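Local coordinates for protein probable TonB-dependent siderophore receptor PirA (Acinetobacter baumannii, PDB 5FR8) that probably takes part in the first step of iron uptake across the outer membrane by binding iron-chelating siderophores, possibly ferric enterobactin, at residues 180-185 and 213-218; 320-325 and 340-345; 377-382 and 472-477. All blocks are in the same frame, centred on the assembly; numbering follows the deposited sequence.

Contact 1: residues 180-185 and 213-218; sequences SKEGSS and EADDVD
Lys-181 to Ser-184 run alongside Glu-213 to Asp-216 in opposite directions, the two loops lying close enough for backbone bonding without either being a regular strand here. Lys-181 O accepts from Asp-216 N at 2.9 Å, an almost straight bond (173°). Three residues further on, Ser-184 O takes Glu-213 N at 2.8 Å. Between these rungs a side chain replaces a carbonyl: Asp-215 OD1 receives Gly-183 N at 3.0 Å. Asp-215 can do this because its CG stands beside its own backbone N (chi1 -68°), which brings the carboxylate to the neighbouring loop; its other oxygen, OD2, forms a salt bridge with Arg-230. Gly-183, having no side chain, lets its CA lie 3.6 Å from Glu-213 O and 3.4 Å from Ala-214 O. Asp-216 and Lys-181 meet at about a right angle, and it is the lysine's aliphatic root that touches: Asp-216 OD2 is 3.2 Å from Lys-181 CG, whereas Lys-181 NZ lies 6.8 Å from that oxygen, so they form no salt bridge. Glu-182 turns the other way and hydrogen-bonds to Gln-706 and Gly-722. The contact joins the ends of two loops that connect strand 167-177 to 185-195 and strand 201-212 to 232-247. It carries the antiparallel pairing of strands 185-195 and 201-212 on into the loops at one end of the TonB-dependent receptor's barrel, an up-and-down antiparallel barrel.

Contact 2: residues 320-325 and 340-345; sequences HNKRLP and DDKATS
Two lysines, Lys-322 and Lys-342, lie against each other through their hydrocarbon chains, crossing at about a right angle. Lys-322 CE comes to 3.8 Å from Lys-342 CD, while the two NZ atoms remain 5.1 Å apart. The ammonium group of Lys-342 is hydrogen-bonded to the backbone oxygen of Glu-288, and its CG also rests against a methyl of Leu-324, with CD2 3.6 Å away. Thr-344 sits on the same face of the sheet as Lys-322, its OG1 beside the lysine CB and its CG2 at the edge of the His-320 ring, 3.7 Å from CD2. Behind these side chains is an antiparallel ladder with paired bonds at Asn-321/Ser-345 and Arg-323/Ala-343, and Lys-322 facing Thr-344 as the non-hydrogen-bonded pair between them. Asn-321 and Arg-323 project from the other face, toward the plug. Arg-323 NE and NH2 both bond to Asn-321 OD1, at 2.8 and 3.0 Å; NE arrives on a lone pair, but NH2 stands above the amide plane. This side-on grip ties the two groups together, and Asn-321 ND2 donates to Ser-109 O of the plug. The chemistry thus differs between the faces: on one the lysines meet through methylenes while their ammonium groups stay apart, their like charges probably disfavouring closer approach, and on the other an amide passes a hydrogen-bond chain from barrel to plug.

Contact 3: residues 377-382 and 472-477; sequences DRFKDN and PNMYQN
Phe-379 and Met-474 mark the nearest backbone approach, with CA atoms 8.3 Å apart, so strand 377-380 and the short helix 474-477 meet mainly through side chains. Alternation along the extended chain sends Asp-377, Phe-379 and Asp-381 toward the helix. Met-474 SD lies 4.9 Å from the centroid of the Phe-379 ring and oblique to it, a Met-aromatic contact, and 3.5 Å from Phe-379 CB. The unbranched thioether, bent at its last torsion, lets SD meet Phe-379 while CE meets Asp-377 CB, 3.9 Å away; Asp-377 OD1 is hydrogen-bonded to Thr-349. Tyr-475 brings its hydroxyl to the edge of the Phe-379 ring, 3.2 Å from CZ, and the rings meet obliquely, their planes at 79°. The same OH donates to Asp-381 OD2 at 2.7 Å, using the anti lone pair, and the carboxylate plane is turned 84° from the tyrosine ring. With CG opposite the backbone N (chi1 -177°), Asp-381 extends to meet it, while its OD1 accepts from Ser-384 N. The helix is itself fixed at its start by a capping box: Gln-476 N bonds to Asn-473 OD1, and Asn-473 N to Gln-476 OE1. Around the contact, strands 343-361 and 407-422 flank strand 365-380 through Leu-347 and Met-408 on Phe-379, Tyr-481 packs edge-to-face on Tyr-475, and the helix side reaches Tyr-112 of the plug and Ile-540 of strand 525-541.

Overall arrangement
All three contacts belong to the barrel part of the receptor, near the rim where its strands give way to the longer loops, and they follow one another along the chain. Contact 1 stands apart: its nearest atoms are about 14 Å from contact 2 and about 24 Å from contact 3. Contacts 2 and 3, with centres 16 Å apart, touch directly, because strands 343-361 and 365-380 are sheet neighbours; Ser-345 CB lies 4.2 Å from Phe-379 CE1, and Ser-345 OG makes a weak hydrogen bond to Lys-380 O. Residues of contacts 2 and 3 also reach the plug, at Ser-109 and Tyr-112 respectively, so together they link barrel wall, helix 474-477 and plug.

Contact 1: residues 180-185 and 213-218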
ATOM      1  N   SER A 180     -23.366  -2.937 -17.823  1.00 81.53           N
ATOM      2  CA  SER A 180     -23.373  -1.579 -18.333  1.00 82.96           C
ATOM      3  C   SER A 180     -22.890  -0.576 -17.315  1.00 82.82           C
ATOM      4  O   SER A 180     -22.340   0.462 -17.689  1.00 80.14           O
ATOM      5  CB  SER A 180     -24.806  -1.205 -18.730  1.00 90.09           C
ATOM      6  OG  SER A 180     -25.089   0.140 -18.388  1.00 92.77           O
ATOM      7  N   LYS A 181     -23.093  -0.891 -16.032  1.00 83.15           N
ATOM      8  CA  LYS A 181     -22.790   0.040 -14.931  1.00 82.55           C
ATOM      9  C   LYS A 181     -21.323  -0.031 -14.407  1.00 80.96           C
ATOM     10  O   LYS A 181     -20.862   0.835 -13.638  1.00 74.96           O
ATOM     11  CB  LYS A 181     -23.800  -0.168 -13.789  1.00 80.96           C
ATOM     12  CG  LYS A 181     -25.229   0.250 -14.146  1.00 85.71           C
ATOM     13  CD  LYS A 181     -26.293  -0.609 -13.467  1.00 84.23           C
ATOM     14  CE  LYS A 181     -27.338  -1.058 -14.475  1.00 89.83           C
ATOM     15  NZ  LYS A 181     -28.221  -2.121 -13.926  1.00 93.47           N
ATOM     16  N   GLU A 182     -20.587  -1.054 -14.819  1.00 79.09           N
ATOM     17  CA  GLU A 182     -19.178  -1.145 -14.441  1.00 78.90           C
ATOM     18  C   GLU A 182     -18.309  -0.493 -15.537  1.00 76.71           C
ATOM     19  O   GLU A 182     -18.629  -0.563 -16.742  1.00 76.98           O
ATOM     20  CB  GLU A 182     -18.802  -2.611 -14.159  1.00 80.36           C
ATOM     21  CG  GLU A 182     -19.378  -3.130 -12.839  1.00 77.67           C
ATOM     22  CD  GLU A 182     -19.110  -4.608 -12.593  1.00 76.65           C
ATOM     23  OE1 GLU A 182     -18.807  -5.324 -13.570  1.00 72.35           O
ATOM     24  OE2 GLU A 182     -19.207  -5.054 -11.414  1.00 78.29           O
ATOM     25  N   GLY A 183     -17.241   0.179 -15.120  1.00 68.00           N
ATOM     26  CA  GLY A 183     -16.402   0.942 -16.063  1.00 66.96           C
ATOM     27  C   GLY A 183     -15.468   0.092 -16.930  1.00 66.09           C
ATOM     28  O   GLY A 183     -14.788  -0.803 -16.443  1.00 63.73           O
ATOM     29  N   SER A 184     -15.430   0.365 -18.225  1.00 70.12           N
ATOM     30  CA  SER A 184     -14.443  -0.270 -19.079  1.00 70.85           C
ATOM     31  C   SER A 184     -13.155   0.503 -18.929  1.00 65.80           C
ATOM     32  O   SER A 184     -13.144   1.588 -18.352  1.00 63.51           O
ATOM     33  CB  SER A 184     -14.910  -0.324 -20.535  1.00 78.23           C
ATOM     34  OG  SER A 184     -15.915   0.638 -20.792  1.00 80.02           O
ATOM     35  N   SER A 185     -12.061  -0.070 -19.408  1.00 66.21           N
ATOM     36  CA  SER A 185     -10.719   0.476 -19.126  1.00 67.12           C
ATOM     37  C   SER A 185      -9.843   0.341 -20.371  1.00 70.16           C
ATOM     38  O   SER A 185     -10.022  -0.612 -21.156  1.00 71.56           O
ATOM     39  CB  SER A 185     -10.081  -0.250 -17.920  1.00 62.84           C
ATOM     40  OG  SER A 185      -8.703   0.058 -17.750  1.00 66.97           O
ATOM     41  N   GLU A 213     -12.660   3.857 -16.766  1.00 64.63           N
ATOM     42  CA  GLU A 213     -13.837   4.686 -16.531  1.00 67.96           C
ATOM     43  C   GLU A 213     -14.370   4.365 -15.147  1.00 64.72           C
ATOM     44  O   GLU A 213     -14.097   3.316 -14.604  1.00 66.67           O
ATOM     45  CB  GLU A 213     -14.925   4.450 -17.574  1.00 73.62           C
ATOM     46  CG  GLU A 213     -14.737   5.047 -18.956  1.00 80.55           C
ATOM     47  CD  GLU A 213     -16.040   4.917 -19.789  1.00100.81           C
ATOM     48  OE1 GLU A 213     -17.023   4.298 -19.295  1.00108.68           O
ATOM     49  OE2 GLU A 213     -16.118   5.412 -20.941  1.00104.36           O
ATOM     50  N   ALA A 214     -15.133   5.273 -14.569  1.00 66.87           N
ATOM     51  CA  ALA A 214     -15.709   5.043 -13.254  1.00 63.57           C
ATOM     52  C   ALA A 214     -16.844   4.072 -13.360  1.00 64.00           C
ATOM     53  O   ALA A 214     -17.359   3.808 -14.440  1.00 60.76           O
ATOM     54  CB  ALA A 214     -16.227   6.344 -12.661  1.00 66.58           C
ATOM     55  N   ASP A 215     -17.215   3.525 -12.213  1.00 68.35           N
ATOM     56  CA  ASP A 215     -18.458   2.808 -12.082  1.00 71.08           C
ATOM     57  C   ASP A 215     -19.560   3.852 -11.950  1.00 76.05           C
ATOM     58  O   ASP A 215     -19.330   4.951 -11.417  1.00 70.59           O
ATOM     59  CB  ASP A 215     -18.425   1.908 -10.853  1.00 71.24           C
ATOM     60  CG  ASP A 215     -17.455   0.760 -11.006  1.00 71.17           C
ATOM     61  OD1 ASP A 215     -17.063   0.475 -12.164  1.00 71.97           O
ATOM     62  OD2 ASP A 215     -17.113   0.126  -9.981  1.00 69.22           O
ATOM     63  N   ASP A 216     -20.751   3.511 -12.444  1.00 73.23           N
ATOM     64  CA  ASP A 216     -21.869   4.421 -12.376  1.00 73.58           C
ATOM     65  C   ASP A 216     -22.160   4.836 -10.960  1.00 70.18           C
ATOM     66  O   ASP A 216     -21.719   4.218  -9.982  1.00 76.87           O
ATOM     67  CB  ASP A 216     -23.110   3.804 -13.003  1.00 79.36           C
ATOM     68  CG  ASP A 216     -22.951   3.564 -14.497  1.00 85.54           C
ATOM     69  OD1 ASP A 216     -21.905   3.955 -15.072  1.00 95.21           O
ATOM     70  OD2 ASP A 216     -23.871   2.984 -15.099  1.00 87.91           O
ATOM     71  N   VAL A 217     -22.890   5.922 -10.849  1.00 70.03           N
ATOM     72  CA  VAL A 217     -23.254   6.396  -9.553  1.00 73.32           C
ATOM     73  C   VAL A 217     -24.157   5.367  -8.898  1.00 72.51           C
ATOM     74  O   VAL A 217     -24.032   5.095  -7.713  1.00 72.10           O
ATOM     75  CB  VAL A 217     -24.034   7.704  -9.639  1.00 78.82           C
ATOM     76  CG1 VAL A 217     -23.956   8.438  -8.305  1.00 81.06           C
ATOM     77  CG2 VAL A 217     -23.505   8.548 -10.782  1.00 82.39           C
ATOM     78  N   ASP A 218     -25.064   4.801  -9.689  1.00 73.20           N
ATOM     79  CA  ASP A 218     -26.193   4.038  -9.167  1.00 73.90           C
ATOM     80  C   ASP A 218     -25.967   2.516  -9.212  1.00 73.85           C
ATOM     81  O   ASP A 218     -26.892   1.743  -9.014  1.00 74.19           O
ATOM     82  CB  ASP A 218     -27.498   4.454  -9.887  1.00 75.45           C
ATOM     83  CG  ASP A 218     -27.497   4.152 -11.402  1.00 77.59           C
ATOM     84  OD1 ASP A 218     -26.426   3.803 -11.962  1.00 69.45           O
ATOM     85  OD2 ASP A 218     -28.599   4.266 -12.033  1.00 83.89           O
TER

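Contact 2: residues 320-325 and 340-345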
ATOM      1  N   HIS A 320       2.068  16.558  -5.125  1.00 58.11           N
ATOM      2  CA  HIS A 320       0.946  17.473  -4.896  1.00 55.57           C
ATOM      3  C   HIS A 320      -0.348  16.698  -4.857  1.00 53.38           C
ATOM      4  O   HIS A 320      -0.541  15.764  -5.637  1.00 55.19           O
ATOM      5  CB  HIS A 320       0.831  18.528  -6.000  1.00 55.38           C
ATOM      6  CG  HIS A 320       1.922  19.538  -5.977  1.00 57.70           C
ATOM      7  ND1 HIS A 320       3.050  19.428  -6.754  1.00 58.89           N
ATOM      8  CD2 HIS A 320       2.068  20.675  -5.260  1.00 60.95           C
ATOM      9  CE1 HIS A 320       3.842  20.460  -6.523  1.00 60.18           C
ATOM     10  NE2 HIS A 320       3.266  21.232  -5.622  1.00 60.36           N
ATOM     11  N   ASN A 321      -1.233  17.120  -3.960  1.00 52.36           N
ATOM     12  CA  ASN A 321      -2.548  16.534  -3.770  1.00 52.98           C
ATOM     13  C   ASN A 321      -3.576  17.610  -3.966  1.00 55.45           C
ATOM     14  O   ASN A 321      -3.786  18.411  -3.065  1.00 59.36           O
ATOM     15  CB  ASN A 321      -2.621  16.005  -2.331  1.00 55.24           C
ATOM     16  CG  ASN A 321      -4.001  15.490  -1.933  1.00 53.54           C
ATOM     17  OD1 ASN A 321      -4.890  15.346  -2.742  1.00 57.65           O
ATOM     18  ND2 ASN A 321      -4.156  15.190  -0.673  1.00 53.58           N
ATOM     19  N   LYS A 322      -4.185  17.675  -5.147  1.00 58.20           N
ATOM     20  CA  LYS A 322      -5.138  18.748  -5.441  1.00 61.66           C
ATOM     21  C   LYS A 322      -6.546  18.182  -5.562  1.00 62.40           C
ATOM     22  O   LYS A 322      -6.819  17.360  -6.440  1.00 60.45           O
ATOM     23  CB  LYS A 322      -4.758  19.457  -6.732  1.00 65.85           C
ATOM     24  CG  LYS A 322      -5.773  20.493  -7.222  1.00 70.33           C
ATOM     25  CD  LYS A 322      -5.502  20.901  -8.661  1.00 71.80           C
ATOM     26  CE  LYS A 322      -6.064  22.268  -8.960  1.00 82.86           C
ATOM     27  NZ  LYS A 322      -6.253  22.495 -10.426  1.00 97.62           N
ATOM     28  N   ARG A 323      -7.439  18.639  -4.689  1.00 62.74           N
ATOM     29  CA  ARG A 323      -8.812  18.141  -4.669  1.00 64.30           C
ATOM     30  C   ARG A 323      -9.807  19.125  -4.022  1.00 64.01           C
ATOM     31  O   ARG A 323      -9.407  20.079  -3.361  1.00 67.19           O
ATOM     32  CB  ARG A 323      -8.848  16.832  -3.898  1.00 63.60           C
ATOM     33  CG  ARG A 323      -8.628  17.026  -2.409  1.00 61.02           C
ATOM     34  CD  ARG A 323      -8.656  15.703  -1.702  1.00 58.13           C
ATOM     35  NE  ARG A 323      -7.530  14.852  -2.074  1.00 59.98           N
ATOM     36  CZ  ARG A 323      -7.622  13.575  -2.451  1.00 62.71           C
ATOM     37  NH1 ARG A 323      -8.794  12.962  -2.510  1.00 67.29           N
ATOM     38  NH2 ARG A 323      -6.532  12.893  -2.742  1.00 59.88           N
ATOM     39  N   LEU A 324     -11.100  18.878  -4.215  1.00 61.63           N
ATOM     40  CA  LEU A 324     -12.135  19.749  -3.660  1.00 63.72           C
ATOM     41  C   LEU A 324     -12.241  19.628  -2.140  1.00 62.21           C
ATOM     42  O   LEU A 324     -11.953  18.590  -1.586  1.00 60.88           O
ATOM     43  CB  LEU A 324     -13.469  19.441  -4.304  1.00 63.93           C
ATOM     44  CG  LEU A 324     -13.473  19.669  -5.819  1.00 67.91           C
ATOM     45  CD1 LEU A 324     -14.652  18.941  -6.448  1.00 69.32           C
ATOM     46  CD2 LEU A 324     -13.521  21.150  -6.174  1.00 69.02           C
ATOM     47  N   PRO A 325     -12.615  20.721  -1.456  1.00 65.00           N
ATOM     48  CA  PRO A 325     -12.605  20.683   0.008  1.00 63.41           C
ATOM     49  C   PRO A 325     -13.768  19.853   0.534  1.00 62.43           C
ATOM     50  O   PRO A 325     -14.653  19.495  -0.246  1.00 63.50           O
ATOM     51  CB  PRO A 325     -12.767  22.171   0.392  1.00 66.00           C
ATOM     52  CG  PRO A 325     -13.534  22.778  -0.748  1.00 65.25           C
ATOM     53  CD  PRO A 325     -13.078  22.034  -1.980  1.00 64.68           C
ATOM     54  N   ASP A 340     -15.864  24.099  -6.511  1.00 86.49           N
ATOM     55  CA  ASP A 340     -14.790  24.911  -7.134  1.00 88.11           C
ATOM     56  C   ASP A 340     -13.445  25.070  -6.418  1.00 91.87           C
ATOM     57  O   ASP A 340     -12.399  24.792  -7.024  1.00 99.73           O
ATOM     58  CB  ASP A 340     -15.327  26.299  -7.454  1.00 90.22           C
ATOM     59  CG  ASP A 340     -16.101  26.319  -8.758  1.00 97.42           C
ATOM     60  OD1 ASP A 340     -15.459  26.040  -9.794  1.00 99.86           O
ATOM     61  OD2 ASP A 340     -17.332  26.593  -8.753  1.00 92.80           O
ATOM     62  N   ASP A 341     -13.452  25.499  -5.152  1.00 88.51           N
ATOM     63  CA  ASP A 341     -12.225  26.018  -4.504  1.00 81.01           C
ATOM     64  C   ASP A 341     -11.188  24.955  -4.128  1.00 72.11           C
ATOM     65  O   ASP A 341     -10.863  24.758  -2.951  1.00 66.95           O
ATOM     66  CB  ASP A 341     -12.580  26.847  -3.272  1.00 81.27           C
ATOM     67  CG  ASP A 341     -13.427  28.046  -3.608  1.00 85.74           C
ATOM     68  OD1 ASP A 341     -13.564  28.361  -4.819  1.00 89.85           O
ATOM     69  OD2 ASP A 341     -13.955  28.670  -2.660  1.00 83.79           O
ATOM     70  N   LYS A 342     -10.653  24.296  -5.145  1.00 67.99           N
ATOM     71  CA  LYS A 342      -9.649  23.270  -4.936  1.00 70.71           C
ATOM     72  C   LYS A 342      -8.490  23.788  -4.075  1.00 71.05           C
ATOM     73  O   LYS A 342      -7.979  24.871  -4.303  1.00 72.31           O
ATOM     74  CB  LYS A 342      -9.121  22.766  -6.288  1.00 69.25           C
ATOM     75  CG  LYS A 342     -10.167  22.044  -7.112  1.00 70.60           C
ATOM     76  CD  LYS A 342      -9.560  21.141  -8.168  1.00 68.34           C
ATOM     77  CE  LYS A 342     -10.642  20.424  -8.959  1.00 68.68           C
ATOM     78  NZ  LYS A 342     -10.086  19.251  -9.666  1.00 70.26           N
ATOM     79  N   ALA A 343      -8.077  23.014  -3.082  1.00 71.63           N
ATOM     80  CA  ALA A 343      -6.838  23.325  -2.375  1.00 68.33           C
ATOM     81  C   ALA A 343      -5.806  22.292  -2.780  1.00 62.42           C
ATOM     82  O   ALA A 343      -6.152  21.213  -3.235  1.00 59.78           O
ATOM     83  CB  ALA A 343      -7.050  23.333  -0.863  1.00 67.76           C
ATOM     84  N   THR A 344      -4.540  22.641  -2.638  1.00 61.96           N
ATOM     85  CA  THR A 344      -3.452  21.726  -2.925  1.00 60.19           C
ATOM     86  C   THR A 344      -2.581  21.513  -1.680  1.00 60.61           C
ATOM     87  O   THR A 344      -2.322  22.440  -0.895  1.00 56.63           O
ATOM     88  CB  THR A 344      -2.559  22.267  -4.048  1.00 62.10           C
ATOM     89  OG1 THR A 344      -3.320  22.378  -5.254  1.00 63.87           O
ATOM     90  CG2 THR A 344      -1.393  21.345  -4.283  1.00 61.65           C
ATOM     91  N   SER A 345      -2.135  20.270  -1.499  1.00 61.46           N
ATOM     92  CA  SER A 345      -1.163  19.955  -0.477  1.00 57.68           C
ATOM     93  C   SER A 345       0.124  19.569  -1.135  1.00 58.03           C
ATOM     94  O   SER A 345       0.138  19.025  -2.236  1.00 55.70           O
ATOM     95  CB  SER A 345      -1.673  18.852   0.392  1.00 58.55           C
ATOM     96  OG  SER A 345      -2.407  19.459   1.431  1.00 66.33           O
TER

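Contact 3: residues 377-382 and 472-477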
ATOM      1  N   ASP A 377      11.336  15.051   5.322  1.00 61.99           N
ATOM      2  CA  ASP A 377      10.056  15.366   4.689  1.00 68.49           C
ATOM      3  C   ASP A 377       9.589  16.794   5.028  1.00 68.20           C
ATOM      4  O   ASP A 377       9.625  17.184   6.207  1.00 63.12           O
ATOM      5  CB  ASP A 377       8.976  14.396   5.167  1.00 68.58           C
ATOM      6  CG  ASP A 377       9.151  12.999   4.619  1.00 68.08           C
ATOM      7  OD1 ASP A 377       9.612  12.851   3.480  1.00 69.94           O
ATOM      8  OD2 ASP A 377       8.808  12.040   5.324  1.00 71.80           O
ATOM      9  N   ARG A 378       9.158  17.563   4.009  1.00 65.69           N
ATOM     10  CA  ARG A 378       8.427  18.831   4.258  1.00 66.13           C
ATOM     11  C   ARG A 378       7.023  18.792   3.674  1.00 62.02           C
ATOM     12  O   ARG A 378       6.813  18.375   2.539  1.00 63.79           O
ATOM     13  CB  ARG A 378       9.177  20.033   3.711  1.00 69.11           C
ATOM     14  CG  ARG A 378      10.595  20.127   4.226  1.00 74.87           C
ATOM     15  CD  ARG A 378      10.882  21.525   4.727  1.00 84.48           C
ATOM     16  NE  ARG A 378      12.250  21.905   4.429  1.00 92.23           N
ATOM     17  CZ  ARG A 378      12.672  22.222   3.211  1.00104.06           C
ATOM     18  NH1 ARG A 378      11.832  22.193   2.179  1.00103.06           N
ATOM     19  NH2 ARG A 378      13.938  22.565   3.024  1.00115.11           N
ATOM     20  N   PHE A 379       6.054  19.226   4.463  1.00 60.68           N
ATOM     21  CA  PHE A 379       4.656  19.105   4.081  1.00 57.37           C
ATOM     22  C   PHE A 379       3.935  20.419   4.327  1.00 57.32           C
ATOM     23  O   PHE A 379       4.016  20.973   5.403  1.00 55.59           O
ATOM     24  CB  PHE A 379       4.029  17.999   4.922  1.00 57.99           C
ATOM     25  CG  PHE A 379       2.646  17.584   4.484  1.00 55.95           C
ATOM     26  CD1 PHE A 379       2.386  17.265   3.158  1.00 54.25           C
ATOM     27  CD2 PHE A 379       1.625  17.447   5.416  1.00 55.24           C
ATOM     28  CE1 PHE A 379       1.128  16.846   2.765  1.00 54.68           C
ATOM     29  CE2 PHE A 379       0.358  17.049   5.020  1.00 55.49           C
ATOM     30  CZ  PHE A 379       0.107  16.752   3.690  1.00 54.04           C
ATOM     31  N   LYS A 380       3.261  20.926   3.310  1.00 63.81           N
ATOM     32  CA  LYS A 380       2.321  22.055   3.458  1.00 70.83           C
ATOM     33  C   LYS A 380       0.896  21.492   3.306  1.00 72.17           C
ATOM     34  O   LYS A 380       0.602  20.788   2.308  1.00 68.75           O
ATOM     35  CB  LYS A 380       2.629  23.169   2.424  1.00 74.13           C
ATOM     36  CG  LYS A 380       2.082  24.565   2.758  1.00 83.83           C
ATOM     37  CD  LYS A 380       2.118  25.592   1.605  1.00 86.85           C
ATOM     38  CE  LYS A 380       2.196  27.071   2.070  1.00 85.74           C
ATOM     39  NZ  LYS A 380       2.912  27.998   1.113  1.00 77.43           N
ATOM     40  N   ASP A 381       0.047  21.751   4.314  1.00 72.73           N
ATOM     41  CA  ASP A 381      -1.405  21.447   4.263  1.00 74.33           C
ATOM     42  C   ASP A 381      -2.188  22.507   5.045  1.00 79.56           C
ATOM     43  O   ASP A 381      -2.158  22.535   6.276  1.00 71.68           O
ATOM     44  CB  ASP A 381      -1.707  20.058   4.824  1.00 72.04           C
ATOM     45  CG  ASP A 381      -3.205  19.670   4.732  1.00 70.79           C
ATOM     46  OD1 ASP A 381      -4.075  20.581   4.684  1.00 69.43           O
ATOM     47  OD2 ASP A 381      -3.502  18.438   4.730  1.00 63.19           O
ATOM     48  N   ASN A 382      -2.869  23.391   4.318  1.00 87.24           N
ATOM     49  CA  ASN A 382      -3.558  24.509   4.945  1.00 86.49           C
ATOM     50  C   ASN A 382      -5.063  24.340   5.054  1.00 85.20           C
ATOM     51  O   ASN A 382      -5.744  25.184   5.626  1.00 82.47           O
ATOM     52  CB  ASN A 382      -3.236  25.817   4.230  1.00 85.92           C
ATOM     53  CG  ASN A 382      -3.341  26.999   5.163  1.00 99.11           C
ATOM     54  OD1 ASN A 382      -2.606  27.081   6.146  1.00106.25           O
ATOM     55  ND2 ASN A 382      -4.283  27.895   4.895  1.00104.80           N
ATOM     56  N   PRO A 472       5.616   7.850  13.517  1.00 54.08           N
ATOM     57  CA  PRO A 472       4.283   8.387  13.336  1.00 53.69           C
ATOM     58  C   PRO A 472       4.150   9.012  11.963  1.00 52.52           C
ATOM     59  O   PRO A 472       5.130   9.469  11.419  1.00 54.15           O
ATOM     60  CB  PRO A 472       4.161   9.443  14.447  1.00 53.79           C
ATOM     61  CG  PRO A 472       5.190   9.061  15.447  1.00 55.99           C
ATOM     62  CD  PRO A 472       6.309   8.451  14.668  1.00 55.38           C
ATOM     63  N   ASN A 473       2.950   9.003  11.401  1.00 52.71           N
ATOM     64  CA  ASN A 473       2.705   9.706  10.171  1.00 53.06           C
ATOM     65  C   ASN A 473       2.442  11.167  10.557  1.00 55.64           C
ATOM     66  O   ASN A 473       2.112  11.477  11.715  1.00 53.32           O
ATOM     67  CB  ASN A 473       1.542   9.064   9.397  1.00 54.01           C
ATOM     68  CG  ASN A 473       0.165   9.486   9.907  1.00 54.41           C
ATOM     69  OD1 ASN A 473      -0.106  10.672  10.205  1.00 55.35           O
ATOM     70  ND2 ASN A 473      -0.717   8.529   9.992  1.00 51.86           N
ATOM     71  N   MET A 474       2.597  12.073   9.602  1.00 57.17           N
ATOM     72  CA  MET A 474       2.686  13.492   9.940  1.00 59.01           C
ATOM     73  C   MET A 474       1.466  14.063  10.633  1.00 62.81           C
ATOM     74  O   MET A 474       1.606  14.924  11.494  1.00 71.31           O
ATOM     75  CB  MET A 474       3.000  14.298   8.704  1.00 59.04           C
ATOM     76  CG  MET A 474       4.449  14.152   8.305  1.00 59.76           C
ATOM     77  SD  MET A 474       4.852  15.216   6.934  1.00 62.31           S
ATOM     78  CE  MET A 474       6.344  15.950   7.574  1.00 67.85           C
ATOM     79  N   TYR A 475       0.280  13.591  10.270  1.00 62.63           N
ATOM     80  CA  TYR A 475      -0.949  14.042  10.921  1.00 64.11           C
ATOM     81  C   TYR A 475      -1.007  13.561  12.366  1.00 68.38           C
ATOM     82  O   TYR A 475      -1.415  14.287  13.261  1.00 73.53           O
ATOM     83  CB  TYR A 475      -2.190  13.540  10.154  1.00 61.61           C
ATOM     84  CG  TYR A 475      -2.337  14.161   8.784  1.00 60.88           C
ATOM     85  CD1 TYR A 475      -2.962  15.388   8.623  1.00 65.24           C
ATOM     86  CD2 TYR A 475      -1.815  13.550   7.668  1.00 58.13           C
ATOM     87  CE1 TYR A 475      -3.074  15.970   7.380  1.00 65.41           C
ATOM     88  CE2 TYR A 475      -1.916  14.123   6.430  1.00 59.19           C
ATOM     89  CZ  TYR A 475      -2.542  15.328   6.293  1.00 61.93           C
ATOM     90  OH  TYR A 475      -2.662  15.890   5.058  1.00 65.82           O
ATOM     91  N   GLN A 476      -0.601  12.320  12.587  1.00 68.92           N
ATOM     92  CA  GLN A 476      -0.562  11.765  13.926  1.00 68.36           C
ATOM     93  C   GLN A 476       0.384  12.527  14.850  1.00 66.14           C
ATOM     94  O   GLN A 476       0.137  12.612  16.057  1.00 64.69           O
ATOM     95  CB  GLN A 476      -0.104  10.310  13.855  1.00 68.44           C
ATOM     96  CG  GLN A 476      -1.093   9.417  13.127  1.00 66.38           C
ATOM     97  CD  GLN A 476      -0.558   8.028  12.908  1.00 60.92           C
ATOM     98  OE1 GLN A 476       0.639   7.848  12.744  1.00 62.25           O
ATOM     99  NE2 GLN A 476      -1.445   7.046  12.874  1.00 57.76           N
ATOM    100  N   ASN A 477       1.482  13.038  14.296  1.00 62.80           N
ATOM    101  CA  ASN A 477       2.451  13.801  15.102  1.00 64.02           C
ATOM    102  C   ASN A 477       2.075  15.250  15.363  1.00 66.76           C
ATOM    103  O   ASN A 477       2.439  15.821  16.384  1.00 67.25           O
ATOM    104  CB  ASN A 477       3.818  13.815  14.438  1.00 62.27           C
ATOM    105  CG  ASN A 477       4.757  12.826  15.057  1.00 59.00           C
ATOM    106  OD1 ASN A 477       4.448  12.244  16.098  1.00 59.43           O
ATOM    107  ND2 ASN A 477       5.919  12.645  14.444  1.00 56.57           N
TER